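PDB 3GZA: putative alpha-L-fucosidase from Bacteroides thetaiotaomicron VPI-5482, which probably hydrolyses alpha-L-fucosidic linkages, releasing L-fucose from glycoconjugates or oligosaccharides. Local coordinates for residues Asn153-Ala156 and Trp157-Arg160. Residues are numbered along the deposited sequence; the frame is centred on the assembly and turned at random.
Sequences NRQA and WYKR. With EDO (1,2-ethanediol), chain K.
Trp157 and Arg154 run alongside each other, one turn apart on helix 148-171, a long helix of the TIM-barrel domain at the subunit interface. Trp157 CB rests 3.5 Å from Asn153 O, the carbonyl that also accepts the Trp157 N-H in a regular alpha-helical bond of 3.0 Å. With CG trans to the backbone N (chi1 167°), the indole follows the Arg154 side chain: CE3 brings the ring edge to Arg154 O at 3.8 Å, in the ring plane, and CZ3 sits over one face of the guanidinium, 4.1 Å from Arg154 CZ and displaced toward its rim. The two planes are inclined by 30°. Arg154 reaches there on a stretched-out aliphatic chain, and its NH2 donates hydrogen bonds to Leu137 O and to Leu136 O of the second subunit. Exchanging Trp157 for alanine would probably leave this guanidinium face without its aromatic cover and remove the indole's packing against Pro47 of the second subunit. One turn on, Arg160 bends at chi3, laying its guanidinium over Ala156 O while NH2 forms a salt bridge with Glu49 of the second subunit. Glu49 of that subunit also hydrogen-bonds the ethanediol, probably a crystallisation additive; at the pyrrole side of the indole, Trp157 NE1 gives ethanediol O2 a weak, bent hydrogen bond of 3.2 Å, 132° at the hydrogen.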
loop_
_atom_site.group_PDB
_atom_site.type_symbol
_atom_site.label_atom_id
_atom_site.label_comp_id
_atom_site.label_asym_id
_atom_site.label_seq_id
_atom_site.Cartn_x
_atom_site.Cartn_y
_atom_site.Cartn_z
ATOM N N ASN A 153 -3.881 17.847 1.121
ATOM C CA ASN A 153 -3.062 17.087 2.041
ATOM C C ASN A 153 -2.523 15.814 1.439
ATOM O O ASN A 153 -1.371 15.434 1.681
ATOM C CB ASN A 153 -3.836 16.802 3.339
ATOM C CG ASN A 153 -4.138 18.063 4.118
ATOM O OD1 ASN A 153 -3.360 19.015 4.094
ATOM N ND2 ASN A 153 -5.246 18.074 4.816
ATOM N N ARG A 154 -3.350 15.123 0.653
ATOM C CA ARG A 154 -2.902 13.889 0.044
ATOM C C ARG A 154 -1.836 14.167 -1.008
ATOM O O ARG A 154 -0.845 13.424 -1.126
ATOM C CB ARG A 154 -4.101 13.104 -0.502
ATOM C CG ARG A 154 -3.681 11.767 -0.982
ATOM C CD ARG A 154 -4.904 10.875 -1.306
ATOM N NE ARG A 154 -4.555 9.537 -1.757
ATOM C CZ ARG A 154 -4.238 8.527 -0.952
ATOM N NH1 ARG A 154 -4.214 8.674 0.363
ATOM N NH2 ARG A 154 -3.954 7.361 -1.492
ATOM N N GLN A 155 -1.971 15.254 -1.754
ATOM C CA GLN A 155 -0.949 15.567 -2.728
ATOM C C GLN A 155 0.389 15.861 -2.012
ATOM O O GLN A 155 1.446 15.418 -2.493
ATOM C CB GLN A 155 -1.365 16.765 -3.545
ATOM C CG GLN A 155 -0.479 17.015 -4.736
ATOM C CD GLN A 155 -0.699 16.016 -5.820
ATOM O OE1 GLN A 155 -1.877 15.670 -6.100
ATOM N NE2 GLN A 155 0.391 15.617 -6.522
ATOM N N ALA A 156 0.329 16.573 -0.879
ATOM C CA ALA A 156 1.555 16.935 -0.113
ATOM C C ALA A 156 2.219 15.635 0.362
ATOM O O ALA A 156 3.446 15.468 0.330
ATOM C CB ALA A 156 1.220 17.844 1.032
ATOM N N TRP A 157 1.405 14.716 0.862
ATOM C CA TRP A 157 1.886 13.409 1.325
ATOM C C TRP A 157 2.501 12.598 0.201
ATOM O O TRP A 157 3.580 12.024 0.363
ATOM C CB TRP A 157 0.733 12.650 2.012
ATOM C CG TRP A 157 1.060 11.204 2.236
ATOM C CD1 TRP A 157 1.770 10.670 3.274
ATOM C CD2 TRP A 157 0.696 10.110 1.404
ATOM N NE1 TRP A 157 1.913 9.322 3.107
ATOM C CE2 TRP A 157 1.234 8.958 1.988
ATOM C CE3 TRP A 157 -0.046 9.993 0.227
ATOM C CZ2 TRP A 157 1.049 7.693 1.429
ATOM C CZ3 TRP A 157 -0.218 8.728 -0.307
ATOM C CH2 TRP A 157 0.318 7.618 0.328
ATOM N N TYR A 158 1.826 12.545 -0.948
ATOM C CA TYR A 158 2.302 11.808 -2.070
ATOM C C TYR A 158 3.648 12.371 -2.557
ATOM O O TYR A 158 4.569 11.616 -2.887
ATOM C CB TYR A 158 1.267 11.740 -3.201
ATOM C CG TYR A 158 1.765 10.946 -4.377
ATOM C CD1 TYR A 158 1.944 9.566 -4.275
ATOM C CD2 TYR A 158 2.044 11.549 -5.616
ATOM C CE1 TYR A 158 2.399 8.807 -5.371
ATOM C CE2 TYR A 158 2.487 10.828 -6.689
ATOM C CZ TYR A 158 2.678 9.432 -6.583
ATOM O OH TYR A 158 3.133 8.702 -7.682
ATOM N N LYS A 159 3.759 13.686 -2.617
ATOM C CA LYS A 159 5.028 14.279 -2.988
ATOM C C LYS A 159 6.164 13.807 -2.041
ATOM O O LYS A 159 7.254 13.480 -2.499
ATOM C CB LYS A 159 4.915 15.807 -2.988
ATOM C CG LYS A 159 4.115 16.327 -4.209
ATOM C CD LYS A 159 3.544 17.729 -4.119
ATOM C CE LYS A 159 4.556 18.779 -3.914
ATOM N NZ LYS A 159 3.837 20.120 -3.940
ATOM N N ARG A 160 5.896 13.807 -0.748
ATOM C CA ARG A 160 6.907 13.332 0.208
ATOM C C ARG A 160 7.185 11.876 0.009
ATOM O O ARG A 160 8.322 11.447 0.153
ATOM C CB ARG A 160 6.491 13.618 1.663
ATOM C CG ARG A 160 6.590 15.109 2.057
ATOM C CD ARG A 160 6.308 15.294 3.522
ATOM N NE ARG A 160 4.938 15.028 3.893
ATOM C CZ ARG A 160 3.953 15.934 3.842
ATOM N NH1 ARG A 160 4.154 17.192 3.435
ATOM N NH2 ARG A 160 2.752 15.573 4.169
HETATM C C1 EDO K . 5.310 10.499 3.060
HETATM O O1 EDO K . 6.197 10.992 4.140
HETATM C C2 EDO K . 5.585 8.964 3.044
HETATM O O2 EDO K . 4.784 8.264 3.953
#